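HTH hxlR-type domain-containing protein (Enterococcus faecalis, PDB 1Z7U) probably binds DNA as a winged helix-turn-helix transcriptional regulator of the HxlR type, although its function has not been established. Local coordinates at residues K22-L27 and T54-E59; V66-F71 and V78-T83. All coordinates share one frame; numbering follows the deposited sequence. Where two conformers were deposited one is given.

In the fold
From the N terminus, the chain passes helix 8-17 and reaches contact 1, where residues 22-27, a short turn and the start of helix 24-33, meet residues 54-59 on helix 50-63. That contact closes a largely helical loop holding the rest of helix 24-33, helix 38-44 and the first turn of helix 50-63. Helix 50-63 then leads after two residues into strand 66-71, and contact 2 closes the much shorter hairpin loop between residues 66-71 and 78-83. The two neither nest nor cross: contact 1 is complete before contact 2 begins. They touch through Leu57 and Tyr80, which joins the helical part of the winged helix-turn-helix to its wing, before the long helix 84-110 leads off.

Contact 1 (K22-L27 and T54-E59); sequences KWKLSL and TDRLRE
Two bends, at chi2 (77°) and chi3 (-77°), fold the Arg56 chain back so that its guanidinium comes up to the Lys22 carbonyl, while Lys24, with CG anti to its own carbonyl carbon and the chain extended beyond, crosses Arg56 at about a right angle and carries its ammonium group on to Glu59. Arg56 NH1 donates to Lys22 O at 3.0 Å; the bond is nearly straight, lies close to the guanidinium plane and uses a carbonyl lone pair. Lys24 CE sits over one face of the same guanidinium, toward its rim. Beyond it, Lys24 NZ forms a salt bridge with Glu59 OE2 at 2.7 Å, on the lone pair that faces away from the other carboxylate oxygen.

Here the N-terminal end of helix 24-33, with Trp23 at its N-cap position, packs on helix 50-63 within the helical part of a winged helix-turn-helix domain of the HxlR type. Asp55 holds the Arg56 head from within its own helix: NH2 bonds to Asp55 OD2, modelled short at 2.5 Å and almost in the guanidinium plane, and NE adds a weak bond to that oxygen. A long ionic contact from Arg56 NH2 to Glu59 OE1 completes a four-residue network, in which two carboxylates probably balance the positive charges of Lys24 and Arg56.

On the inner side the contact turns apolar. Leu27 lies across the base of Arg56, its CD2 3.4 Å from Arg56 CB, and Leu27 CG faces Leu57 CD2 at 4.3 Å. Trp23 CB meets the Arg56 methylenes, CG at 4.1 Å, whereas the indole leads away toward Leu45, Ile48 and Val52. Leu27 also touches Leu53 and Met60 of helix 50-63.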
loop_
_atom_site.group_PDB
_atom_site.type_symbol
_atom_site.label_atom_id
_atom_site.label_comp_id
_atom_site.label_asym_id
_atom_site.label_seq_id
_atom_site.Cartn_x
_atom_site.Cartn_y
_atom_site.Cartn_z
ATOM N N LYS A 22 -13.741 -5.602 -5.856
ATOM C CA LYS A 22 -13.886 -7.046 -5.690
ATOM C C LYS A 22 -13.199 -7.794 -6.823
ATOM O O LYS A 22 -13.306 -7.394 -7.987
ATOM C CB LYS A 22 -15.360 -7.429 -5.622
ATOM C CG LYS A 22 -15.608 -8.772 -4.918
ATOM C CD LYS A 22 -17.007 -9.305 -5.232
ATOM C CE LYS A 22 -17.663 -9.927 -4.013
ATOM N NZ LYS A 22 -18.396 -8.850 -3.254
ATOM N N TRP A 23 -12.477 -8.859 -6.470
ATOM C CA TRP A 23 -11.806 -9.755 -7.431
ATOM C C TRP A 23 -10.485 -9.243 -7.982
ATOM O O TRP A 23 -9.681 -10.036 -8.469
ATOM C CB TRP A 23 -12.727 -10.160 -8.597
ATOM C CG TRP A 23 -13.912 -10.984 -8.173
ATOM C CD1 TRP A 23 -15.217 -10.573 -8.116
ATOM C CD2 TRP A 23 -13.903 -12.350 -7.738
ATOM N NE1 TRP A 23 -16.021 -11.600 -7.664
ATOM C CE2 TRP A 23 -15.240 -12.700 -7.422
ATOM C CE3 TRP A 23 -12.893 -13.313 -7.571
ATOM C CZ2 TRP A 23 -15.601 -13.981 -6.965
ATOM C CZ3 TRP A 23 -13.251 -14.593 -7.112
ATOM C CH2 TRP A 23 -14.599 -14.911 -6.822
ATOM N N LYS A 24 -10.241 -7.936 -7.890
ATOM C CA LYS A 24 -9.131 -7.322 -8.628
ATOM C C LYS A 24 -7.783 -7.814 -8.158
ATOM O O LYS A 24 -6.904 -8.090 -8.974
ATOM C CB LYS A 24 -9.213 -5.794 -8.607
ATOM C CG LYS A 24 -10.352 -5.255 -9.449
ATOM C CD LYS A 24 -10.200 -3.782 -9.651
ATOM C CE LYS A 24 -11.329 -3.225 -10.499
ATOM N NZ LYS A 24 -11.096 -1.772 -10.694
ATOM N N LEU A 25 -7.623 -7.942 -6.844
ATOM C CA LEU A 25 -6.389 -8.484 -6.279
ATOM C C LEU A 25 -6.170 -9.933 -6.724
ATOM O O LEU A 25 -5.066 -10.296 -7.112
ATOM C CB LEU A 25 -6.372 -8.354 -4.747
ATOM C CG LEU A 25 -5.037 -8.711 -4.066
ATOM C CD1 LEU A 25 -4.000 -7.646 -4.339
ATOM C CD2 LEU A 25 -5.213 -8.918 -2.567
ATOM N N SER A 26 -7.224 -10.747 -6.696
ATOM C CA SER A 26 -7.142 -12.127 -7.214
ATOM C C SER A 26 -6.785 -12.175 -8.699
ATOM O O SER A 26 -5.966 -12.988 -9.110
ATOM C CB SER A 26 -8.448 -12.882 -6.981
ATOM O OG SER A 26 -8.652 -13.089 -5.600
ATOM N N LEU A 27 -7.416 -11.312 -9.486
ATOM C CA LEU A 27 -7.119 -11.173 -10.913
ATOM C C LEU A 27 -5.655 -10.878 -11.172
ATOM O O LEU A 27 -5.029 -11.509 -12.025
ATOM C CB LEU A 27 -7.970 -10.062 -11.519
ATOM C CG LEU A 27 -9.074 -10.399 -12.525
ATOM C CD1 LEU A 27 -9.436 -11.860 -12.550
ATOM C CD2 LEU A 27 -10.307 -9.552 -12.270
ATOM N N THR A 54 -15.420 -9.659 -16.907
ATOM C CA THR A 54 -15.139 -8.681 -17.964
ATOM C C THR A 54 -15.171 -7.254 -17.409
ATOM O O THR A 54 -14.333 -6.421 -17.783
ATOM C CB THR A 54 -16.078 -8.817 -19.205
ATOM O OG1 THR A 54 -17.449 -8.764 -18.789
ATOM C CG2 THR A 54 -15.835 -10.124 -19.928
ATOM N N ASP A 55 -16.114 -6.991 -16.509
ATOM C CA ASP A 55 -16.203 -5.690 -15.829
ATOM C C ASP A 55 -14.886 -5.319 -15.139
ATOM O O ASP A 55 -14.341 -4.245 -15.375
ATOM C CB ASP A 55 -17.363 -5.678 -14.816
ATOM C CG ASP A 55 -17.519 -4.328 -14.112
ATOM O OD1 ASP A 55 -18.017 -3.367 -14.747
ATOM O OD2 ASP A 55 -17.157 -4.227 -12.914
ATOM N N ARG A 56 -14.380 -6.225 -14.303
ATOM C CA ARG A 56 -13.083 -6.072 -13.646
ATOM C C ARG A 56 -11.955 -5.801 -14.614
ATOM O O ARG A 56 -11.191 -4.851 -14.424
ATOM C CB ARG A 56 -12.752 -7.317 -12.836
ATOM C CG ARG A 56 -12.962 -7.175 -11.339
ATOM C CD ARG A 56 -14.427 -7.250 -10.951
ATOM N NE ARG A 56 -15.114 -6.003 -11.242
ATOM C CZ ARG A 56 -15.171 -4.971 -10.408
ATOM N NH1 ARG A 56 -14.580 -5.031 -9.214
ATOM N NH2 ARG A 56 -15.827 -3.877 -10.769
ATOM N N LEU A 57 -11.858 -6.621 -15.660
ATOM C CA LEU A 57 -10.764 -6.511 -16.636
ATOM C C LEU A 57 -10.832 -5.218 -17.443
ATOM O O LEU A 57 -9.807 -4.659 -17.831
ATOM C CB LEU A 57 -10.734 -7.724 -17.569
ATOM C CG LEU A 57 -10.412 -9.096 -16.955
ATOM C CD1 LEU A 57 -10.892 -10.221 -17.887
ATOM C CD2 LEU A 57 -8.927 -9.236 -16.643
ATOM N N ARG A 58 -12.054 -4.755 -17.684
ATOM C CA ARG A 58 -12.297 -3.501 -18.380
ATOM C C ARG A 58 -11.773 -2.342 -17.542
ATOM O O ARG A 58 -11.061 -1.493 -18.049
ATOM C CB ARG A 58 -13.792 -3.322 -18.637
ATOM C CG ARG A 58 -14.132 -2.977 -20.065
ATOM C CD ARG A 58 -14.830 -4.130 -20.792
ATOM N NE ARG A 58 -16.292 -4.067 -20.635
ATOM C CZ ARG A 58 -17.177 -4.558 -21.509
ATOM N NH1 ARG A 58 -16.770 -5.155 -22.629
ATOM N NH2 ARG A 58 -18.480 -4.443 -21.269
ATOM N N GLU A 59 -12.119 -2.330 -16.254
ATOM C CA GLU A 59 -11.658 -1.283 -15.333
ATOM C C GLU A 59 -10.145 -1.291 -15.202
ATOM O O GLU A 59 -9.513 -0.231 -15.224
ATOM C CB GLU A 59 -12.303 -1.426 -13.952
ATOM C CG GLU A 59 -13.808 -1.143 -13.922
ATOM C CD GLU A 59 -14.324 -0.884 -12.523
ATOM O OE1 GLU A 59 -15.522 -0.548 -12.375
ATOM O OE2 GLU A 59 -13.543 -1.014 -11.562
#

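Contact 2 (V66-F71 and V78-T83); sequences VHRESF and VEYTLT
Arg68 lies alongside Tyr80, both chains pointing the same way, with Arg68 CG 3.2 Å from Tyr80 CE1 and the guanidinium turned 68° from the ring plane. They belong to the two-stranded antiparallel hairpin that forms the wing of the winged helix-turn-helix fold. The Arg68 chain leaves with CG anti to the backbone N (chi1 -160°) and bends at chi3, bringing one guanidinium face over Val78 CG1, which is offset toward the rim. Tyr80 OH is near the guanidinium plane, at the edge. At the inner end of the hairpin, Val66 CG1 meets the edge of the Tyr80 ring, 4.0 Å from CD1. Leu31 of helix 24-33 and Leu57 of helix 50-63 also pack on the tyrosine, seating this side of the wing against the helices.

Within these segments two hydrogen-bonded pairs, His67 with Thr81 and Glu69 with Glu79, join the strands, each bonded in both directions, and Phe71 bonds on to Arg77. Glu69 N to Glu79 O, at 2.9 Å, is nearly straight, while the bond from His67 N to Thr81 O comes in tilted from the carbonyl plane. Between these pairs, Arg68 and Tyr80 form a non-hydrogen-bonded pair.

The side chains of the hydrogen-bonded pairs stand on the other side of the sheet. Phe71 swings back against the Glu79 chain, its CE1 3.5 Å from Glu79 CG and Glu79 CB at the ring's edge. In the conformer given, Thr35 bonds one Glu79 carboxylate oxygen and Arg77 forms a salt bridge with the other; a second conformer was also modelled. Nearer the helices, a water donates to Glu79 O at 3.1 Å and is hydrogen-bonded, modelled short, to Thr81 OG1, with a weak link to His67 ND1.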
loop_
_atom_site.group_PDB
_atom_site.type_symbol
_atom_site.label_atom_id
_atom_site.label_comp_id
_atom_site.label_asym_id
_atom_site.label_seq_id
_atom_site.Cartn_x
_atom_site.Cartn_y
_atom_site.Cartn_z
ATOM N N VAL A 66 -3.745 -3.706 -16.803
ATOM C CA VAL A 66 -3.910 -4.927 -17.573
ATOM C C VAL A 66 -3.848 -4.607 -19.069
ATOM O O VAL A 66 -4.431 -3.624 -19.525
ATOM C CB VAL A 66 -5.239 -5.631 -17.192
ATOM C CG1 VAL A 66 -5.660 -6.661 -18.238
ATOM C CG2 VAL A 66 -5.113 -6.277 -15.820
ATOM N N HIS A 67 -3.102 -5.423 -19.809
ATOM C CA HIS A 67 -3.041 -5.344 -21.261
ATOM C C HIS A 67 -3.911 -6.454 -21.844
ATOM O O HIS A 67 -3.874 -7.597 -21.376
ATOM C CB HIS A 67 -1.594 -5.469 -21.742
ATOM C CG HIS A 67 -1.417 -5.227 -23.211
ATOM N ND1 HIS A 67 -1.318 -6.253 -24.130
ATOM C CD2 HIS A 67 -1.328 -4.076 -23.921
ATOM C CE1 HIS A 67 -1.168 -5.743 -25.341
ATOM N NE2 HIS A 67 -1.174 -4.425 -25.242
ATOM N N ARG A 68 -4.722 -6.090 -22.833
ATOM C CA ARG A 68 -5.537 -7.047 -23.579
ATOM C C ARG A 68 -5.039 -7.127 -25.015
ATOM O O ARG A 68 -5.051 -6.124 -25.737
ATOM C CB ARG A 68 -6.998 -6.642 -23.567
ATOM C CG ARG A 68 -7.918 -7.786 -23.884
ATOM C CD ARG A 68 -9.348 -7.330 -24.091
ATOM N NE ARG A 68 -9.606 -7.221 -25.516
ATOM C CZ ARG A 68 -10.555 -7.867 -26.178
ATOM N NH1 ARG A 68 -10.649 -7.681 -27.480
ATOM N NH2 ARG A 68 -11.412 -8.666 -25.555
ATOM N N GLU A 69 -4.572 -8.309 -25.418
ATOM C CA GLU A 69 -4.100 -8.514 -26.796
ATOM C C GLU A 69 -4.981 -9.516 -27.517
ATOM O O GLU A 69 -5.238 -10.614 -27.012
ATOM C CB GLU A 69 -2.641 -8.976 -26.836
ATOM C CG GLU A 69 -2.021 -8.886 -28.239
ATOM C CD GLU A 69 -0.567 -9.340 -28.294
ATOM O OE1 GLU A 69 0.007 -9.361 -29.411
ATOM O OE2 GLU A 69 0.003 -9.678 -27.224
ATOM N N SER A 70 -5.467 -9.120 -28.688
ATOM C CA SER A 70 -6.245 -10.025 -29.529
ATOM C C SER A 70 -5.334 -10.606 -30.599
ATOM O O SER A 70 -4.572 -9.882 -31.236
ATOM C CB SER A 70 -7.438 -9.311 -30.171
ATOM O OG SER A 70 -8.278 -10.252 -30.841
ATOM N N PHE A 71 -5.391 -11.921 -30.772
ATOM C CA PHE A 71 -4.621 -12.569 -31.824
ATOM C C PHE A 71 -5.547 -12.908 -33.002
ATOM O O PHE A 71 -6.575 -13.570 -32.814
ATOM C CB PHE A 71 -3.930 -13.822 -31.282
ATOM C CG PHE A 71 -2.862 -13.538 -30.261
ATOM C CD1 PHE A 71 -3.197 -13.254 -28.936
ATOM C CD2 PHE A 71 -1.513 -13.561 -30.621
ATOM C CE1 PHE A 71 -2.202 -12.985 -27.990
ATOM C CE2 PHE A 71 -0.503 -13.303 -29.677
ATOM C CZ PHE A 71 -0.848 -13.017 -28.360
ATOM N N VAL A 78 -7.678 -14.203 -27.220
ATOM C CA VAL A 78 -7.458 -12.959 -26.474
ATOM C C VAL A 78 -6.654 -13.258 -25.210
ATOM O O VAL A 78 -7.083 -14.069 -24.388
ATOM C CB VAL A 78 -8.805 -12.251 -26.119
ATOM C CG1 VAL A 78 -8.555 -10.954 -25.328
ATOM C CG2 VAL A 78 -9.614 -11.957 -27.387
ATOM N N GLU A 79 -5.488 -12.615 -25.096
ATOM C CA GLU A 79 -4.570 -12.753 -23.956
ATOM C C GLU A 79 -4.656 -11.554 -23.006
ATOM O O GLU A 79 -4.634 -10.395 -23.445
ATOM C CB GLU A 79 -3.110 -12.869 -24.436
ATOM C CG GLU A 79 -2.589 -14.288 -24.743
ATOM C CD GLU A 79 -1.054 -14.341 -24.945
ATOM O OE1 GLU A 79 -0.334 -13.412 -24.486
ATOM O OE2 GLU A 79 -0.562 -15.326 -25.555
ATOM N N TYR A 80 -4.728 -11.839 -21.706
ATOM C CA TYR A 80 -4.583 -10.799 -20.677
ATOM C C TYR A 80 -3.249 -10.918 -19.931
ATOM O O TYR A 80 -2.828 -12.004 -19.545
ATOM C CB TYR A 80 -5.739 -10.861 -19.698
ATOM C CG TYR A 80 -7.093 -10.626 -20.334
ATOM C CD1 TYR A 80 -7.569 -9.337 -20.517
ATOM C CD2 TYR A 80 -7.899 -11.693 -20.747
ATOM C CE1 TYR A 80 -8.802 -9.104 -21.082
ATOM C CE2 TYR A 80 -9.143 -11.468 -21.330
ATOM C CZ TYR A 80 -9.585 -10.163 -21.496
ATOM O OH TYR A 80 -10.819 -9.885 -22.051
ATOM N N THR A 81 -2.582 -9.787 -19.750
ATOM C CA THR A 81 -1.338 -9.712 -18.992
ATOM C C THR A 81 -1.343 -8.458 -18.105
ATOM O O THR A 81 -2.209 -7.584 -18.267
ATOM C CB THR A 81 -0.115 -9.626 -19.928
ATOM O OG1 THR A 81 -0.417 -8.747 -21.009
ATOM C CG2 THR A 81 0.257 -10.996 -20.486
ATOM N N LEU A 82 -0.388 -8.380 -17.171
ATOM C CA LEU A 82 -0.144 -7.145 -16.432
ATOM C C LEU A 82 0.720 -6.214 -17.279
ATOM O O LEU A 82 1.653 -6.663 -17.944
ATOM C CB LEU A 82 0.554 -7.414 -15.087
ATOM C CG LEU A 82 -0.157 -8.156 -13.948
ATOM C CD1 LEU A 82 0.784 -8.326 -12.742
ATOM C CD2 LEU A 82 -1.463 -7.485 -13.507
ATOM N N THR A 83 0.420 -4.917 -17.244
ATOM C CA THR A 83 1.308 -3.911 -17.831
ATOM C C THR A 83 2.562 -3.743 -16.960
ATOM O O THR A 83 2.628 -4.322 -15.872
ATOM C CB THR A 83 0.605 -2.553 -17.931
ATOM O OG1 THR A 83 0.180 -2.154 -16.628
ATOM C CG2 THR A 83 -0.592 -2.618 -18.879
HETATM O O HOH W 1 -1.774 -9.391 -22.994
#